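Local coordinates for protein levansucrase (Bacillus megaterium, PDB 3OM4) that belongs to the levansucrase/invertase family, enzymes whose chain folds into a five-bladed beta-propeller, at residues P38-S43 / D443-Q448; I48-G53 / Y103-K108; A79-Y84 / G148-D153; M180-P183 / T187-V190; P427-N432 / T438-D443. The protein carries 1 engineered substitution. One frame throughout, in Å; residues are numbered along the deposited sequence.

Contact 1: residues P38-S43 / D443-Q448; sequences PAFDES and DRVLEQ
Val445, on the outermost strand 437-448 of a four-stranded antiparallel sheet, receives Pro38 and Phe40 from the loop that leads from helix 26-29 to strand 52-54. The contact therefore brings an early irregular stretch of the chain against the edge of the sheet made by its last strands. Each methyl of Val445 has its own partner. CG1 stands anti to the backbone N (chi1 174°), which turns it to the rim of the Phe40 ring, where it lies near the ring plane, 4.0 Å from Phe40 CD1 and 4.1 Å from Phe40 CE1. The other branch, CG2, meets the proline ring, with Val445 CG2 3.9 Å from Pro38 CB. The carbonyl oxygen of Ala39 lies at the margin of contact with the same methyl. One face of the Phe40 ring is covered from within the loop itself: Pro38 O sits 3.3 Å above the ring plane, over its centre. Beyond Phe40 the loop goes on into a local turn, where Ser43 OG donates to Asp41 OD1. Pro38 also rests on Phe429 and Val445 on Pro427, both of strand 424-434, while Gln448 OE1 accepts from Lys46 N, further along the same loop. No hydrogen bond crosses between residues 38-43 and 443-448. What joins them is a small, open surface contact, made by van der Waals packing of one branched side chain that divides its two methyls between a proline and an aromatic edge.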
# COMPACT_ATOMS: atom_id res chain seq x y z
N PRO A 38 8.33 -16.77 -1.66
CA PRO A 38 9.42 -17.70 -1.35
C PRO A 38 9.57 -17.99 0.14
O PRO A 38 9.38 -17.09 0.97
CB PRO A 38 10.66 -16.96 -1.86
CG PRO A 38 10.16 -16.12 -2.96
CD PRO A 38 8.76 -15.71 -2.59
N ALA A 39 9.91 -19.23 0.47
CA ALA A 39 10.29 -19.59 1.83
C ALA A 39 11.60 -18.88 2.15
O ALA A 39 12.52 -18.86 1.34
CB ALA A 39 10.46 -21.10 1.96
N PHE A 40 11.66 -18.27 3.34
CA PHE A 40 12.85 -17.53 3.74
C PHE A 40 13.68 -18.29 4.77
O PHE A 40 13.14 -19.03 5.59
CB PHE A 40 12.46 -16.14 4.26
CG PHE A 40 11.77 -15.29 3.22
CD1 PHE A 40 12.45 -14.86 2.09
CD2 PHE A 40 10.44 -14.91 3.39
CE1 PHE A 40 11.82 -14.07 1.13
CE2 PHE A 40 9.80 -14.12 2.43
CZ PHE A 40 10.49 -13.70 1.30
N ASP A 41 15.00 -18.11 4.70
CA ASP A 41 15.93 -18.79 5.59
C ASP A 41 15.99 -18.08 6.94
O ASP A 41 16.56 -16.99 7.05
CB ASP A 41 17.32 -18.86 4.94
CG ASP A 41 18.27 -19.82 5.65
OD1 ASP A 41 18.04 -20.16 6.83
OD2 ASP A 41 19.26 -20.24 5.01
N GLU A 42 15.40 -18.71 7.95
CA GLU A 42 15.29 -18.12 9.29
C GLU A 42 16.61 -17.75 9.95
O GLU A 42 16.71 -16.71 10.61
CB GLU A 42 14.51 -19.04 10.22
CG GLU A 42 13.15 -18.50 10.57
CD GLU A 42 12.38 -19.40 11.50
OE1 GLU A 42 12.96 -19.94 12.47
OE2 GLU A 42 11.17 -19.55 11.26
N SER A 43 17.61 -18.61 9.76
CA SER A 43 18.91 -18.48 10.41
C SER A 43 19.69 -17.23 10.00
O SER A 43 20.60 -16.80 10.71
CB SER A 43 19.75 -19.73 10.14
OG SER A 43 20.13 -19.80 8.78
N ASP A 443 14.12 -19.64 -7.05
CA ASP A 443 15.36 -19.62 -6.26
C ASP A 443 16.24 -18.36 -6.39
O ASP A 443 17.46 -18.46 -6.51
CB ASP A 443 16.20 -20.88 -6.53
CG ASP A 443 15.54 -22.15 -6.01
OD1 ASP A 443 15.12 -22.18 -4.84
OD2 ASP A 443 15.46 -23.12 -6.79
N ARG A 444 15.61 -17.19 -6.37
CA ARG A 444 16.36 -15.94 -6.34
C ARG A 444 15.90 -15.00 -5.23
O ARG A 444 15.31 -13.94 -5.48
CB ARG A 444 16.41 -15.26 -7.72
CG ARG A 444 17.65 -15.65 -8.51
CD ARG A 444 17.75 -14.93 -9.86
NE ARG A 444 18.13 -13.51 -9.81
CZ ARG A 444 18.96 -12.94 -8.93
NH1 ARG A 444 19.56 -13.64 -7.97
NH2 ARG A 444 19.20 -11.64 -9.02
N VAL A 445 16.19 -15.42 -4.00
CA VAL A 445 15.95 -14.61 -2.81
C VAL A 445 17.15 -13.68 -2.62
O VAL A 445 18.30 -14.12 -2.55
CB VAL A 445 15.72 -15.50 -1.56
CG1 VAL A 445 15.61 -14.65 -0.31
CG2 VAL A 445 14.47 -16.35 -1.73
N LEU A 446 16.85 -12.38 -2.53
CA LEU A 446 17.88 -11.35 -2.44
C LEU A 446 18.16 -11.00 -0.99
O LEU A 446 17.67 -11.66 -0.08
CB LEU A 446 17.44 -10.11 -3.24
CG LEU A 446 16.92 -10.36 -4.67
CD1 LEU A 446 16.24 -9.11 -5.24
CD2 LEU A 446 18.03 -10.84 -5.60
N GLU A 447 18.97 -9.96 -0.77
CA GLU A 447 19.29 -9.51 0.59
C GLU A 447 18.06 -8.86 1.22
O GLU A 447 17.15 -8.42 0.51
CB GLU A 447 20.43 -8.49 0.57
CG GLU A 447 21.72 -8.99 -0.08
CD GLU A 447 22.38 -10.12 0.70
OE1 GLU A 447 22.52 -10.00 1.94
OE2 GLU A 447 22.77 -11.12 0.07
N GLN A 448 18.04 -8.80 2.55
CA GLN A 448 16.98 -8.08 3.25
C GLN A 448 16.96 -6.62 2.81
O GLN A 448 17.97 -5.91 2.92
CB GLN A 448 17.17 -8.16 4.76
CG GLN A 448 16.94 -9.53 5.36
CD GLN A 448 17.14 -9.54 6.86
OE1 GLN A 448 18.18 -9.98 7.35
NE2 GLN A 448 16.15 -9.04 7.59

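Contact 2: residues I48-G53 / Y103-K108; sequences IASAKG and YLFYKK
Phe105 takes three side chains of the 48-53 segment along the CD1-CE1-CZ side of its ring, and the packing is largely apolar. Ile48 CG2 reaches Phe105 CE1 at 3.9 Å, the two side chains crossing at a slant. Beside it, Ala51 CB lies 3.9 Å from Phe105 CZ, at the rim and near the ring plane. A polar atom also shares that rim. Ser50 OG is in the plane of the ring, 3.7 Å from both Phe105 CD1 and CE1, and its hydrogen-bonding needs are served by the carbonyl oxygen of Trp117, not by the ring. With chi1 at 69°, OG sits between the backbone N and the carbonyl carbon, which tucks it in against the aromatic edge.

Backbone hydrogen bonds shape the segment that presents these groups. Ala51 N donates to Ile48 O at 3.0 Å, closing a type I beta turn, and Lys52 N donates to Ser50 O at 2.7 Å, giving an inverse gamma turn centred on Ala51. Lys52 NZ binds Ala49 O at 2.9 Å, in the carbonyl plane, and pairs with Asp62 in a salt bridge.

Strand 101-108 lies between strands 84-92 and 118-122, while strand 52-54 joins strand 60-72. The consecutive turns before strand 52-54 thus pack on Phe105 of strand 101-108, both strands belonging to one mixed sheet, consistent with the beta-propeller fold of this family.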
# COMPACT_ATOMS: atom_id res chain seq x y z
N ILE A 48 17.35 -4.62 11.43
CA ILE A 48 18.05 -3.46 10.88
C ILE A 48 18.85 -2.84 12.02
O ILE A 48 18.28 -2.25 12.93
CB ILE A 48 17.07 -2.43 10.29
CG1 ILE A 48 16.13 -3.10 9.28
CG2 ILE A 48 17.83 -1.27 9.64
CD1 ILE A 48 14.90 -2.28 8.94
N ALA A 49 20.17 -3.00 11.96
CA ALA A 49 21.07 -2.58 13.04
C ALA A 49 20.96 -1.10 13.38
O ALA A 49 21.02 -0.71 14.55
CB ALA A 49 22.51 -2.95 12.71
N SER A 50 20.78 -0.27 12.35
CA SER A 50 20.69 1.17 12.52
C SER A 50 19.31 1.64 12.98
O SER A 50 19.14 2.81 13.33
CB SER A 50 21.08 1.89 11.22
OG SER A 50 20.11 1.67 10.21
N ALA A 51 18.33 0.73 12.97
CA ALA A 51 16.96 1.06 13.37
C ALA A 51 16.85 1.19 14.88
O ALA A 51 16.26 0.34 15.56
CB ALA A 51 15.99 0.02 12.84
N LYS A 52 17.46 2.25 15.39
CA LYS A 52 17.37 2.61 16.80
C LYS A 52 16.79 4.01 16.90
O LYS A 52 16.99 4.84 16.01
CB LYS A 52 18.74 2.52 17.46
CG LYS A 52 19.25 1.09 17.60
CD LYS A 52 20.74 1.03 17.93
CE LYS A 52 21.16 -0.38 18.35
NZ LYS A 52 20.79 -1.43 17.35
N GLY A 53 16.07 4.27 17.98
CA GLY A 53 15.46 5.57 18.23
C GLY A 53 15.02 5.69 19.67
O GLY A 53 15.20 4.75 20.45
N TYR A 103 10.60 7.10 9.10
CA TYR A 103 12.04 7.20 9.24
C TYR A 103 12.68 7.17 7.85
O TYR A 103 12.13 6.59 6.92
CB TYR A 103 12.60 6.06 10.09
CG TYR A 103 12.41 6.24 11.58
CD1 TYR A 103 13.47 6.67 12.39
CD2 TYR A 103 11.19 5.97 12.19
CE1 TYR A 103 13.31 6.83 13.76
CE2 TYR A 103 11.02 6.13 13.57
CZ TYR A 103 12.08 6.55 14.34
OH TYR A 103 11.92 6.71 15.70
N LEU A 104 13.85 7.79 7.73
CA LEU A 104 14.58 7.79 6.47
C LEU A 104 15.84 6.95 6.62
O LEU A 104 16.75 7.31 7.37
CB LEU A 104 14.92 9.22 6.03
CG LEU A 104 15.36 9.46 4.59
CD1 LEU A 104 15.03 10.89 4.18
CD2 LEU A 104 16.85 9.17 4.36
N PHE A 105 15.87 5.82 5.92
CA PHE A 105 17.05 4.97 5.85
C PHE A 105 17.76 5.19 4.52
O PHE A 105 17.12 5.50 3.52
CB PHE A 105 16.68 3.50 6.01
CG PHE A 105 16.17 3.13 7.37
CD1 PHE A 105 17.04 2.74 8.38
CD2 PHE A 105 14.80 3.18 7.65
CE1 PHE A 105 16.57 2.40 9.64
CE2 PHE A 105 14.32 2.84 8.91
CZ PHE A 105 15.21 2.44 9.91
N TYR A 106 19.08 5.02 4.52
CA TYR A 106 19.87 5.22 3.30
C TYR A 106 21.07 4.28 3.22
O TYR A 106 21.59 3.82 4.24
CB TYR A 106 20.31 6.68 3.17
CG TYR A 106 21.25 7.15 4.26
CD1 TYR A 106 22.62 7.25 4.02
CD2 TYR A 106 20.77 7.51 5.52
CE1 TYR A 106 23.49 7.69 5.01
CE2 TYR A 106 21.63 7.95 6.52
CZ TYR A 106 22.99 8.03 6.25
OH TYR A 106 23.85 8.46 7.23
N LYS A 107 21.51 4.01 2.00
CA LYS A 107 22.57 3.04 1.74
C LYS A 107 23.33 3.45 0.49
O LYS A 107 22.73 3.85 -0.51
CB LYS A 107 21.95 1.64 1.56
CG LYS A 107 22.91 0.54 1.13
CD LYS A 107 22.18 -0.78 0.80
CE LYS A 107 21.35 -0.71 -0.49
NZ LYS A 107 22.15 -0.47 -1.72
N LYS A 108 24.66 3.37 0.56
CA LYS A 108 25.51 3.55 -0.61
C LYS A 108 24.99 2.64 -1.72
O LYS A 108 24.77 1.44 -1.49
CB LYS A 108 26.97 3.22 -0.29
CG LYS A 108 27.65 4.21 0.66
CD LYS A 108 28.10 5.47 -0.08
CE LYS A 108 28.77 6.45 0.86
NZ LYS A 108 28.98 7.77 0.20

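Contact 3: residues A79-Y84 / G148-D153; sequences ATYHGY and GTLTKD
Leu150 and the loop residues Ala79 and Tyr81 form an apolar, partly buried contact between the end of strand 142-150 and the turn that leads into strand 84-92. The two regions are already held close, because strand 142-150 runs parallel to strand 60-72 and Ala79 is bonded through its backbone to Leu71 of that strand. Leu150 carries the interface. Its CG is swung anti to the backbone N (chi1 179°), sending both methyls out to the loop. Leu150 CD1 comes up to the rim of the tyrosine ring, near its plane, 3.7 Å from Tyr81 CD1, and the two side chains cross at about a right angle. Leu150 CD2 lies 3.7 Å from Thr80 O. Closer to the backbone, Leu150 CB packs on Ala79 CB at 3.9 Å. The tyrosine projects from a tight turn: Tyr81 to Tyr84 is a type I' beta turn, closed by two bonds, with Tyr81 N donating to Tyr84 O at 2.8 Å and Tyr84 N returning the bond to Tyr81 O at 2.9 Å. His82 folds back over the ring, its ND1 standing 3.4 Å above the plane and over the centre, so that the histidine takes a face and the leucine the edge. Tyr81 also touches Val156, Met180 and Leu188. With no hydrogen bond between the two segments, the contact consists of van der Waals packing: a leucine fork set against a methyl, a carbonyl oxygen and an aromatic rim.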
# COMPACT_ATOMS: atom_id res chain seq x y z
N ALA A 79 15.46 5.67 -7.27
CA ALA A 79 16.27 6.87 -7.43
C ALA A 79 17.66 6.69 -6.82
O ALA A 79 17.86 5.88 -5.92
CB ALA A 79 15.57 8.07 -6.81
N THR A 80 18.62 7.46 -7.34
CA THR A 80 19.93 7.58 -6.72
C THR A 80 20.09 9.03 -6.30
O THR A 80 20.02 9.94 -7.13
CB THR A 80 21.07 7.17 -7.67
OG1 THR A 80 20.70 6.01 -8.41
CG2 THR A 80 22.34 6.87 -6.87
N TYR A 81 20.28 9.23 -5.00
CA TYR A 81 20.41 10.57 -4.45
C TYR A 81 21.82 10.75 -3.92
O TYR A 81 22.18 10.21 -2.86
CB TYR A 81 19.38 10.79 -3.33
CG TYR A 81 19.39 12.20 -2.78
CD1 TYR A 81 18.80 13.24 -3.48
CD2 TYR A 81 19.98 12.48 -1.55
CE1 TYR A 81 18.80 14.54 -2.98
CE2 TYR A 81 19.99 13.77 -1.04
CZ TYR A 81 19.40 14.79 -1.76
OH TYR A 81 19.40 16.07 -1.26
N HIS A 82 22.63 11.51 -4.66
CA HIS A 82 24.03 11.75 -4.30
C HIS A 82 24.76 10.45 -3.96
O HIS A 82 25.47 10.38 -2.96
CB HIS A 82 24.12 12.78 -3.16
CG HIS A 82 23.71 14.16 -3.57
ND1 HIS A 82 22.50 14.73 -3.22
CD2 HIS A 82 24.35 15.09 -4.33
CE1 HIS A 82 22.42 15.94 -3.73
NE2 HIS A 82 23.53 16.19 -4.41
N GLY A 83 24.56 9.43 -4.79
CA GLY A 83 25.18 8.12 -4.61
C GLY A 83 24.48 7.18 -3.64
O GLY A 83 24.98 6.09 -3.37
N TYR A 84 23.34 7.61 -3.12
CA TYR A 84 22.61 6.83 -2.12
C TYR A 84 21.27 6.33 -2.63
O TYR A 84 20.59 7.01 -3.40
CB TYR A 84 22.36 7.66 -0.85
CG TYR A 84 23.61 8.06 -0.11
CD1 TYR A 84 24.22 7.18 0.78
CD2 TYR A 84 24.17 9.32 -0.28
CE1 TYR A 84 25.37 7.55 1.48
CE2 TYR A 84 25.32 9.70 0.41
CZ TYR A 84 25.91 8.81 1.28
OH TYR A 84 27.05 9.17 1.97
N GLY A 148 7.74 8.23 -2.27
CA GLY A 148 8.76 9.27 -2.35
C GLY A 148 9.27 9.38 -3.77
O GLY A 148 9.55 8.36 -4.42
N THR A 149 9.37 10.61 -4.27
CA THR A 149 9.86 10.86 -5.61
C THR A 149 11.03 11.86 -5.61
O THR A 149 11.04 12.81 -4.83
CB THR A 149 8.73 11.31 -6.58
OG1 THR A 149 9.15 11.15 -7.94
CG2 THR A 149 8.30 12.76 -6.33
N LEU A 150 12.02 11.60 -6.46
CA LEU A 150 13.11 12.53 -6.67
C LEU A 150 12.75 13.43 -7.85
O LEU A 150 12.69 12.97 -8.99
CB LEU A 150 14.44 11.80 -6.91
CG LEU A 150 15.69 12.65 -7.18
CD1 LEU A 150 16.06 13.53 -5.98
CD2 LEU A 150 16.87 11.77 -7.57
N THR A 151 12.51 14.70 -7.56
CA THR A 151 11.99 15.64 -8.55
C THR A 151 13.04 15.98 -9.61
O THR A 151 14.23 15.67 -9.45
CB THR A 151 11.48 16.94 -7.90
OG1 THR A 151 12.59 17.71 -7.41
CG2 THR A 151 10.53 16.64 -6.74
N LYS A 152 12.59 16.62 -10.69
CA LYS A 152 13.48 17.17 -11.71
C LYS A 152 14.52 18.11 -11.10
O LYS A 152 15.69 18.08 -11.48
CB LYS A 152 12.67 17.91 -12.78
CG LYS A 152 12.17 17.01 -13.90
CD LYS A 152 11.09 17.71 -14.72
CE LYS A 152 10.58 16.78 -15.83
NZ LYS A 152 9.35 17.31 -16.47
N ASP A 153 14.08 18.92 -10.13
CA ASP A 153 14.94 19.88 -9.45
C ASP A 153 15.87 19.22 -8.41
O ASP A 153 16.64 19.90 -7.73
CB ASP A 153 14.08 20.97 -8.79
CG ASP A 153 14.89 22.20 -8.38
OD1 ASP A 153 15.83 22.58 -9.11
OD2 ASP A 153 14.57 22.79 -7.32

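Contact 4: residues M180-P183 / T187-V190; sequences MSQP and TLKV
Ser181 and Lys189 form the hydrogen-bonded pair of this antiparallel hairpin, and their backbones satisfy each other in both directions. Ser181 N donates to Lys189 O at 3.0 Å (159° at the hydrogen), and Lys189 N donates to Ser181 O at 2.9 Å (154°). Lys189 O takes a further, weaker contact from Met180 CA at 3.2 Å, a CA-H...O approach. Toward the turn the direct ladder gives out. Thr187 O instead accepts from a water at 2.9 Å, and that water in turn accepts from Gln182 NE2 at 3.2 Å, so a side-chain amide bridges to the opposite strand. Leu188 N is bound by the hydroxyl of Tyr106. Two side-chain hydroxyls find partners just beyond the segments, Ser181 OG with Asp191 OD1 and Thr187 OG1 with Asn184 OD1.

Carbon contacts flank the ladder. Met180, bent at both chi2 and chi3, curls so that its SD lies 4.0 Å from Val190 CG2, the two residues forming a non-hydrogen-bonded pair. Gln182 CG runs alongside Leu188 CD2 at 3.8 Å, while the Pro183 and Thr187 side chains cross at about a right angle, Pro183 CG to Thr187 CB 3.7 Å.

The hairpin of strands 170-184 and 187-200 presents Met180 and Val190 to Leu104 of strand 101-108. Leu188 reaches Tyr84 and Ile86 of strand 84-92.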
# COMPACT_ATOMS: atom_id res chain seq x y z
N MET A 180 17.57 17.80 2.66
CA MET A 180 18.70 16.93 2.99
C MET A 180 20.03 17.66 2.89
O MET A 180 20.16 18.61 2.12
CB MET A 180 18.75 15.73 2.04
CG MET A 180 17.43 14.98 1.86
SD MET A 180 16.94 14.05 3.32
CE MET A 180 18.18 12.75 3.37
N SER A 181 21.01 17.20 3.66
CA SER A 181 22.39 17.65 3.52
C SER A 181 23.36 16.50 3.73
O SER A 181 22.96 15.41 4.15
CB SER A 181 22.70 18.81 4.48
OG SER A 181 22.72 18.38 5.83
N GLN A 182 24.63 16.73 3.42
CA GLN A 182 25.69 15.75 3.63
C GLN A 182 26.74 16.33 4.59
O GLN A 182 27.61 17.09 4.16
CB GLN A 182 26.33 15.35 2.30
CG GLN A 182 25.45 14.50 1.41
CD GLN A 182 25.97 14.43 -0.01
OE1 GLN A 182 25.76 15.34 -0.81
NE2 GLN A 182 26.63 13.33 -0.34
N PRO A 183 26.66 15.97 5.89
CA PRO A 183 27.62 16.45 6.88
C PRO A 183 29.04 15.93 6.63
O PRO A 183 30.01 16.59 7.01
CB PRO A 183 27.07 15.92 8.21
CG PRO A 183 26.17 14.81 7.85
CD PRO A 183 25.60 15.14 6.50
N THR A 187 27.54 10.21 5.26
CA THR A 187 26.32 10.49 6.03
C THR A 187 25.33 11.37 5.25
O THR A 187 25.73 12.32 4.57
CB THR A 187 26.65 11.15 7.39
OG1 THR A 187 27.69 10.43 8.05
CG2 THR A 187 25.42 11.19 8.31
N LEU A 188 24.05 11.03 5.36
CA LEU A 188 22.96 11.90 4.93
C LEU A 188 22.23 12.40 6.16
O LEU A 188 22.07 11.66 7.14
CB LEU A 188 21.99 11.15 4.02
CG LEU A 188 22.36 10.84 2.57
CD1 LEU A 188 21.26 10.00 1.94
CD2 LEU A 188 22.57 12.11 1.75
N LYS A 189 21.78 13.65 6.11
CA LYS A 189 21.08 14.26 7.23
C LYS A 189 19.74 14.83 6.76
O LYS A 189 19.66 15.43 5.69
CB LYS A 189 21.93 15.38 7.84
CG LYS A 189 21.29 16.09 9.04
CD LYS A 189 22.06 17.35 9.39
CE LYS A 189 21.35 18.14 10.49
NZ LYS A 189 22.11 19.36 10.86
N VAL A 190 18.70 14.63 7.57
CA VAL A 190 17.45 15.35 7.37
C VAL A 190 17.58 16.70 8.07
O VAL A 190 17.69 16.76 9.30
CB VAL A 190 16.23 14.56 7.90
CG1 VAL A 190 14.96 15.42 7.85
CG2 VAL A 190 16.03 13.28 7.10
O HOH W 1 27.45 11.73 2.25

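Contact 5: residues P427-N432 / T438-D443; sequences PSFLVN and TSVVKD
Leu430 and Val441 begin a run of backbone hydrogen bonds that zips strands 424-434 and 437-448 into a hairpin. Val441 N donates to Leu430 O at 2.8 Å, almost straight at 174°, although it approaches from above the carbonyl plane. Asn432 and Ser439 exchange a reciprocal pair, Asn432 N to Ser439 O at 2.8 Å and Ser439 N to Asn432 O at 3.1 Å. Thr438 CA adds a CA-H...O contact to Asn432 O. Beside Val441 the strands part, and a water stands where a second bond of that pair would be: it accepts from Leu430 N at 2.8 Å and lies 2.8 Å from Val441 O, to which it can donate.

The apolar contacts fall on both sides of the ladder. Val431 and Val440, a non-hydrogen-bonded pair, point to one face and meet methyl to methyl, CG2 of each 4.3 Å apart; there Val431 CG1 also lies 4.0 Å from Thr438 CB. On the other face Val441 CG2 packs on Leu430 CB at 3.7 Å. Val441 CG2 stands anti to the carbonyl carbon (chi1 179° puts CG1 anti to N) and so faces Leu430.

In the four-stranded sheet, strand 424-434 lies between 405-412 and the outermost strand 437-448. Phe429 and Val431 touch Ile408 on the former. Phe429 and Val440 meet Leu380 of strand 371-382, which belongs to the adjoining sheet, and Thr438 OG1 bonds Asn374 of that strand.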
# COMPACT_ATOMS: atom_id res chain seq x y z
N PRO A 427 13.86 -10.41 3.26
CA PRO A 427 14.63 -10.63 2.05
C PRO A 427 13.76 -10.29 0.85
O PRO A 427 12.58 -10.68 0.81
CB PRO A 427 14.91 -12.14 2.09
CG PRO A 427 14.83 -12.50 3.51
CD PRO A 427 13.77 -11.62 4.09
N SER A 428 14.30 -9.53 -0.08
CA SER A 428 13.56 -9.20 -1.29
C SER A 428 13.63 -10.38 -2.26
O SER A 428 14.48 -11.26 -2.10
CB SER A 428 14.12 -7.93 -1.93
OG SER A 428 13.99 -6.83 -1.04
N PHE A 429 12.73 -10.41 -3.23
CA PHE A 429 12.74 -11.45 -4.26
C PHE A 429 12.21 -10.92 -5.58
O PHE A 429 11.79 -9.77 -5.68
CB PHE A 429 12.00 -12.71 -3.80
CG PHE A 429 10.54 -12.50 -3.51
CD1 PHE A 429 9.58 -12.78 -4.48
CD2 PHE A 429 10.12 -12.03 -2.27
CE1 PHE A 429 8.22 -12.59 -4.22
CE2 PHE A 429 8.76 -11.84 -2.00
CZ PHE A 429 7.82 -12.12 -2.97
N LEU A 430 12.23 -11.76 -6.61
CA LEU A 430 11.86 -11.33 -7.95
C LEU A 430 10.56 -11.94 -8.45
O LEU A 430 10.26 -13.11 -8.20
CB LEU A 430 12.98 -11.62 -8.95
CG LEU A 430 14.38 -11.03 -8.70
CD1 LEU A 430 15.36 -11.62 -9.70
CD2 LEU A 430 14.37 -9.52 -8.79
N VAL A 431 9.80 -11.11 -9.17
CA VAL A 431 8.61 -11.56 -9.89
C VAL A 431 8.75 -11.15 -11.36
O VAL A 431 9.01 -9.98 -11.67
CB VAL A 431 7.31 -10.99 -9.27
CG1 VAL A 431 6.13 -11.12 -10.23
CG2 VAL A 431 7.00 -11.69 -7.95
N ASN A 432 8.62 -12.13 -12.25
CA ASN A 432 8.63 -11.91 -13.68
C ASN A 432 7.28 -11.40 -14.16
O ASN A 432 6.24 -11.94 -13.75
CB ASN A 432 8.99 -13.21 -14.41
CG ASN A 432 9.02 -13.05 -15.92
OD1 ASN A 432 8.03 -13.33 -16.60
ND2 ASN A 432 10.14 -12.59 -16.44
N THR A 438 2.21 -13.34 -14.54
CA THR A 438 3.33 -13.11 -13.63
C THR A 438 3.78 -14.43 -13.01
O THR A 438 3.01 -15.40 -12.98
CB THR A 438 2.98 -12.11 -12.49
OG1 THR A 438 2.14 -12.75 -11.51
CG2 THR A 438 2.26 -10.87 -13.03
N SER A 439 5.01 -14.46 -12.52
CA SER A 439 5.51 -15.62 -11.79
C SER A 439 6.65 -15.26 -10.85
O SER A 439 7.52 -14.46 -11.20
CB SER A 439 5.99 -16.72 -12.74
OG SER A 439 6.54 -17.81 -12.00
N VAL A 440 6.64 -15.86 -9.67
CA VAL A 440 7.74 -15.75 -8.73
C VAL A 440 8.97 -16.40 -9.36
O VAL A 440 8.90 -17.52 -9.86
CB VAL A 440 7.41 -16.42 -7.37
CG1 VAL A 440 8.64 -16.46 -6.47
CG2 VAL A 440 6.27 -15.70 -6.68
N VAL A 441 10.08 -15.67 -9.36
CA VAL A 441 11.31 -16.19 -9.95
C VAL A 441 11.95 -17.24 -9.05
O VAL A 441 12.23 -17.00 -7.87
CB VAL A 441 12.31 -15.07 -10.34
CG1 VAL A 441 13.59 -15.66 -10.94
CG2 VAL A 441 11.66 -14.12 -11.34
N LYS A 442 12.13 -18.42 -9.64
CA LYS A 442 12.72 -19.60 -9.04
C LYS A 442 14.06 -19.33 -8.35
O LYS A 442 15.00 -18.84 -8.98
CB LYS A 442 12.92 -20.63 -10.15
CG LYS A 442 13.04 -22.08 -9.72
CD LYS A 442 13.57 -22.93 -10.89
CE LYS A 442 12.46 -23.49 -11.79
NZ LYS A 442 11.56 -22.48 -12.43
N ASP A 443 14.12 -19.64 -7.05
CA ASP A 443 15.36 -19.62 -6.26
C ASP A 443 16.24 -18.36 -6.39
O ASP A 443 17.46 -18.46 -6.51
CB ASP A 443 16.20 -20.88 -6.53
CG ASP A 443 15.54 -22.15 -6.01
OD1 ASP A 443 15.12 -22.18 -4.84
OD2 ASP A 443 15.46 -23.12 -6.79
O HOH W 2 12.48 -14.57 -6.60

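Overall arrangement
From the N terminus, the loop 38-43 opens contact 1, which closes only at 443-448 near the other end of the chain, so every other contact nests inside it. Residues 48-53 and 79-84 open contacts 2 and 3, which cross, because 103-108 returns before 148-153 is reached. The short hairpin of contact 4 follows in series, and contact 5, another hairpin, comes last, sharing Asp443 with contact 1. Contacts 2, 3 and 4 meet one another in one large mixed sheet, with Tyr84, Tyr106 and Leu188 at their junctions. Contact 1 lays the 38-43 loop on the C-terminal sheet whose last hairpin is contact 5, their centres about 11 Å apart.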